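Local coordinates for protein glycoside hydrolase, GH17 family (Formosa sp. Hel1_33_131, PDB 6FCG) that probably hydrolyses internal glycosidic bonds of laminarin, a beta-1,3-glucan of marine algae, as an endo-laminarinase of family GH17, at residues G371-D376 with Y381-L386; K404-N409 with F414-L419. One frame throughout, in Å; residues are numbered along the deposited sequence.

Contact 1: G371-D376 with Y381-L386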
# COMPACT_ATOMS: atom_id res chain seq x y z
N GLY A 371 26.14 19.42 -2.02
CA GLY A 371 27.45 19.92 -1.70
C GLY A 371 28.49 18.87 -1.45
O GLY A 371 28.17 17.72 -1.15
N LEU A 372 29.76 19.26 -1.63
CA LEU A 372 30.90 18.53 -1.07
C LEU A 372 31.05 18.92 0.40
O LEU A 372 31.60 18.16 1.20
CB LEU A 372 32.16 18.83 -1.84
CG LEU A 372 32.11 18.60 -3.33
CD1 LEU A 372 33.40 19.11 -3.95
CD2 LEU A 372 31.90 17.15 -3.69
N PHE A 373 30.58 20.11 0.74
CA PHE A 373 30.54 20.59 2.13
C PHE A 373 29.09 20.79 2.54
O PHE A 373 28.21 21.05 1.68
CB PHE A 373 31.22 21.97 2.27
CG PHE A 373 32.67 22.01 1.88
CD1 PHE A 373 33.06 22.26 0.59
CD2 PHE A 373 33.66 21.81 2.85
CE1 PHE A 373 34.39 22.28 0.25
CE2 PHE A 373 35.00 21.83 2.50
CZ PHE A 373 35.36 22.08 1.20
N THR A 374 28.88 20.80 3.86
CA THR A 374 27.56 21.09 4.46
C THR A 374 27.40 22.60 4.46
O THR A 374 28.36 23.31 4.22
CB THR A 374 27.33 20.51 5.88
OG1 THR A 374 28.02 21.27 6.89
CG2 THR A 374 27.67 19.04 5.98
N VAL A 375 26.21 23.09 4.75
CA VAL A 375 26.01 24.55 4.81
C VAL A 375 26.94 25.18 5.89
O VAL A 375 27.48 26.25 5.69
CB VAL A 375 24.51 24.97 4.92
CG1 VAL A 375 23.94 24.58 6.26
CG2 VAL A 375 24.36 26.46 4.72
N ASP A 376 27.15 24.48 7.01
CA ASP A 376 28.00 24.94 8.12
C ASP A 376 29.51 24.78 7.89
O ASP A 376 30.31 25.14 8.74
CB ASP A 376 27.63 24.20 9.43
CG ASP A 376 26.15 24.40 9.84
OD1 ASP A 376 25.66 25.55 9.90
OD2 ASP A 376 25.48 23.38 10.10
N TYR A 381 32.30 13.06 3.53
CA TYR A 381 33.22 11.95 3.33
C TYR A 381 34.20 12.12 2.17
O TYR A 381 35.41 11.87 2.32
CB TYR A 381 32.46 10.63 3.15
CG TYR A 381 33.41 9.46 2.97
CD1 TYR A 381 34.19 8.99 4.03
CD2 TYR A 381 33.57 8.86 1.72
CE1 TYR A 381 35.08 7.95 3.86
CE2 TYR A 381 34.46 7.81 1.53
CZ TYR A 381 35.21 7.36 2.61
OH TYR A 381 36.06 6.29 2.43
N VAL A 382 33.66 12.55 1.03
CA VAL A 382 34.46 12.81 -0.17
C VAL A 382 35.75 13.62 0.06
O VAL A 382 36.74 13.36 -0.61
CB VAL A 382 33.59 13.46 -1.28
CG1 VAL A 382 33.05 14.83 -0.88
CG2 VAL A 382 34.32 13.53 -2.61
N LEU A 383 35.71 14.59 1.00
CA LEU A 383 36.87 15.46 1.30
C LEU A 383 37.58 15.23 2.64
O LEU A 383 38.45 16.01 3.01
CB LEU A 383 36.43 16.95 1.27
CG LEU A 383 35.84 17.52 -0.01
CD1 LEU A 383 35.62 19.02 0.12
CD2 LEU A 383 36.74 17.21 -1.20
N TRP A 384 37.20 14.20 3.40
CA TRP A 384 37.86 13.91 4.70
C TRP A 384 39.35 13.81 4.56
O TRP A 384 40.08 14.29 5.40
CB TRP A 384 37.38 12.58 5.27
CG TRP A 384 36.00 12.56 5.84
CD1 TRP A 384 35.06 13.56 5.82
CD2 TRP A 384 35.41 11.46 6.51
NE1 TRP A 384 33.92 13.13 6.44
CE2 TRP A 384 34.11 11.84 6.87
CE3 TRP A 384 35.85 10.18 6.83
CZ2 TRP A 384 33.24 10.98 7.54
CZ3 TRP A 384 35.01 9.33 7.51
CH2 TRP A 384 33.71 9.73 7.85
N ASP A 385 39.80 13.19 3.49
CA ASP A 385 41.21 12.99 3.27
C ASP A 385 41.94 14.34 3.22
O ASP A 385 42.99 14.50 3.83
CB ASP A 385 41.40 12.18 1.99
CG ASP A 385 42.72 11.46 1.94
OD1 ASP A 385 43.73 11.96 2.50
OD2 ASP A 385 42.76 10.39 1.29
N LEU A 386 41.37 15.30 2.50
CA LEU A 386 41.94 16.65 2.44
C LEU A 386 41.94 17.39 3.75
O LEU A 386 42.86 18.16 4.01
CB LEU A 386 41.20 17.51 1.42
CG LEU A 386 41.26 17.07 -0.04
CD1 LEU A 386 40.63 18.13 -0.96
CD2 LEU A 386 42.68 16.77 -0.52
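Leu372 and Val382 bring the two backbones nearest each other, with Leu372 CA and Val382 CA 6.8 Å apart, and no regular strand pairing joins them. The contact is carried by apolar side chains. Leu372 and Val382 both point their CB toward the opposite segment. Their side chains approach at a slant, and the CD2 branch of Leu372 lies 3.8 Å from CG1 of Val382. The first torsion of Val382 (chi1 64°) sets CG1 between the backbone N and the carbonyl carbon, and this turns CG1 rather than CG2 to Leu372 CD2. Leu383 supplies the other half. Its CD1 ends an extended side chain (chi2 -174°) and sits over one face of the Phe373 ring, 3.3 Å from Phe373 CZ. CE1 and CE2 of that ring are its next neighbours, so the methyl lies over the outer end of the ring. The two side chains cross at about a right angle. The same CD1 also lies 4.0 Å from Leu372 CB, so one methyl serves two partners.

Family GH17 enzymes are TIM barrels, and this loop follows the part of the chain that probably forms the last barrel strand. Leu372 and Phe373 make backbone hydrogen bonds with Ala352, and Phe373 also bonds to Asp354. Around the ring, Phe353 and Phe392 add aromatic neighbours, the latter edge-to-face. Tyr333 of helix 326-342 touches both Leu372 and Val382. At the start of helix 384-388, Trp384 N bonds to Tyr381 O.

Contact 2: K404-N409 with F414-L419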
# COMPACT_ATOMS: atom_id res chain seq x y z
N LYS A 404 35.44 17.46 9.71
CA LYS A 404 34.87 16.28 9.07
C LYS A 404 33.46 15.99 9.57
O LYS A 404 33.19 16.12 10.75
CB LYS A 404 35.77 15.08 9.32
CG LYS A 404 36.98 15.01 8.39
CD LYS A 404 38.31 14.70 9.07
CE LYS A 404 38.27 13.47 9.94
NZ LYS A 404 39.62 12.98 10.31
N THR A 405 32.56 15.63 8.65
CA THR A 405 31.22 15.09 9.02
C THR A 405 31.42 13.77 9.74
O THR A 405 32.47 13.15 9.56
CB THR A 405 30.30 14.80 7.79
OG1 THR A 405 30.98 13.97 6.85
CG2 THR A 405 29.86 16.11 7.08
N TYR A 406 30.45 13.36 10.57
CA TYR A 406 30.55 12.11 11.38
C TYR A 406 31.77 12.01 12.32
O TYR A 406 32.13 10.92 12.77
CB TYR A 406 30.59 10.87 10.45
CG TYR A 406 29.36 10.65 9.64
CD1 TYR A 406 28.34 9.83 10.10
CD2 TYR A 406 29.22 11.25 8.38
CE1 TYR A 406 27.22 9.61 9.36
CE2 TYR A 406 28.09 11.03 7.62
CZ TYR A 406 27.09 10.20 8.11
OH TYR A 406 25.98 9.99 7.36
N ASN A 407 32.44 13.13 12.59
CA ASN A 407 33.71 13.11 13.30
C ASN A 407 34.78 12.28 12.67
O ASN A 407 35.66 11.77 13.36
CB ASN A 407 33.51 12.70 14.76
CG ASN A 407 33.20 13.90 15.55
OD1 ASN A 407 34.08 14.73 15.64
ND2 ASN A 407 31.94 14.13 15.91
N GLY A 408 34.70 12.14 11.35
CA GLY A 408 35.65 11.34 10.62
C GLY A 408 35.58 9.87 10.90
O GLY A 408 36.55 9.15 10.64
N ASN A 409 34.43 9.42 11.41
CA ASN A 409 34.24 8.02 11.77
C ASN A 409 33.57 7.25 10.65
O ASN A 409 32.33 7.31 10.48
CB ASN A 409 33.43 7.90 13.05
CG ASN A 409 33.37 6.47 13.56
OD1 ASN A 409 33.79 5.53 12.88
ND2 ASN A 409 32.84 6.30 14.74
N PHE A 414 29.08 4.18 7.52
CA PHE A 414 28.69 2.92 6.92
C PHE A 414 27.40 2.36 7.49
O PHE A 414 26.62 1.76 6.74
CB PHE A 414 29.85 1.90 7.00
CG PHE A 414 30.85 2.04 5.90
CD1 PHE A 414 31.04 3.25 5.23
CD2 PHE A 414 31.63 0.97 5.53
CE1 PHE A 414 31.97 3.37 4.21
CE2 PHE A 414 32.57 1.09 4.51
CZ PHE A 414 32.74 2.30 3.85
N LEU A 415 27.16 2.55 8.78
CA LEU A 415 25.87 2.14 9.35
C LEU A 415 24.68 2.80 8.66
O LEU A 415 23.65 2.15 8.43
CB LEU A 415 25.83 2.38 10.86
CG LEU A 415 26.74 1.51 11.73
CD1 LEU A 415 26.66 1.95 13.19
CD2 LEU A 415 26.37 0.03 11.64
N GLU A 416 24.82 4.08 8.32
CA GLU A 416 23.76 4.83 7.66
C GLU A 416 23.64 4.49 6.17
O GLU A 416 22.57 4.63 5.62
CB GLU A 416 23.94 6.32 7.80
CG GLU A 416 24.08 6.83 9.22
CD GLU A 416 23.70 8.32 9.37
OE1 GLU A 416 23.50 8.95 8.32
OE2 GLU A 416 23.62 8.88 10.49
N VAL A 417 24.71 4.03 5.53
CA VAL A 417 24.66 3.68 4.11
C VAL A 417 23.85 2.39 3.88
O VAL A 417 24.04 1.42 4.58
CB VAL A 417 26.09 3.46 3.51
CG1 VAL A 417 26.00 3.01 2.07
CG2 VAL A 417 26.97 4.71 3.56
N GLU A 418 22.95 2.42 2.89
CA GLU A 418 22.23 1.25 2.45
C GLU A 418 22.77 0.77 1.11
O GLU A 418 23.38 1.54 0.39
CB GLU A 418 20.74 1.56 2.35
CG GLU A 418 20.16 2.03 3.69
CD GLU A 418 18.66 2.08 3.73
OE1 GLU A 418 18.17 3.12 4.21
OE2 GLU A 418 17.97 1.14 3.29
N LEU A 419 22.56 -0.51 0.81
CA LEU A 419 22.94 -1.07 -0.50
C LEU A 419 21.90 -0.76 -1.56
O LEU A 419 20.73 -0.55 -1.26
CB LEU A 419 23.17 -2.58 -0.44
CG LEU A 419 24.50 -2.92 0.22
CD1 LEU A 419 24.28 -3.38 1.64
CD2 LEU A 419 25.24 -3.99 -0.56
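Tyr406 and Glu416 join the turn that leads into helix 410-416 to the far end of the same short helix. Tyr406, Asn407 and Gly408 all take left-handed backbone conformations with positive phi. Two backbone bonds tie this turn together: Gly408 N to Thr405 O at 3.0 Å and Asn409 N to Tyr406 O at 3.1 Å. Asn409 then takes the N-cap position, with OD1 making weak bonds to Glu411 N and Ala412 N.

The one polar link across the contact runs from Tyr406 OH to Glu416 OE1, at 2.9 Å, with the phenol as donor. The hydroxyl comes in from above the carboxylate, 71° out of its plane. Ring and carboxylate planes are turned 75° apart. Glu416 meets the edge of the tyrosine ring rather than a face: its CD lies near the ring plane, 3.7 Å from Tyr406 CE1. The glutamate reaches this place with its chain stretched out beyond CG (chi2 -157°).

The two carboxylate oxygens have different partners. While OE1 takes the phenol, OE2 forms a salt bridge with Arg269 NH1 of the second subunit. Together they fix the rotation of the carboxylate, and the arginine would be expected to favour the charged form of Glu416. The contact thus borders a subunit interface, where Phe414 and Leu415 also pack on Leu415 and Phe414 of that neighbour. Within its own chain, Tyr406 touches Trp384 of helix 384-388 and Glu326 of helix 326-342. Phe414, near the end of helix 410-416, packs on Leu267 of helix 266-294 and meets the ring of Tyr327 of helix 326-342. Val417, just past the helix, touches both of those helices.

The two contacts follow one another along the chain, with centres about 12 Å apart and on the same side of the chain's centre. Trp384 joins them. Its NE1 lies 3.1 Å from Thr405 OG1, a probable hydrogen bond, and its CD1 packs 3.5 Å from Lys404 CG. The far side of the indole reaches the left-handed turn, with Trp384 CZ3 3.5 Å from Gly408 C. Glu326 adds a second tie, bonding both Tyr381 N of contact 1 and Thr405 OG1 of contact 2. Contact 1 is buried, whereas contact 2 is at the surface, its centre about 25 Å from the chain's centre. Contact 2 alone touches the second subunit.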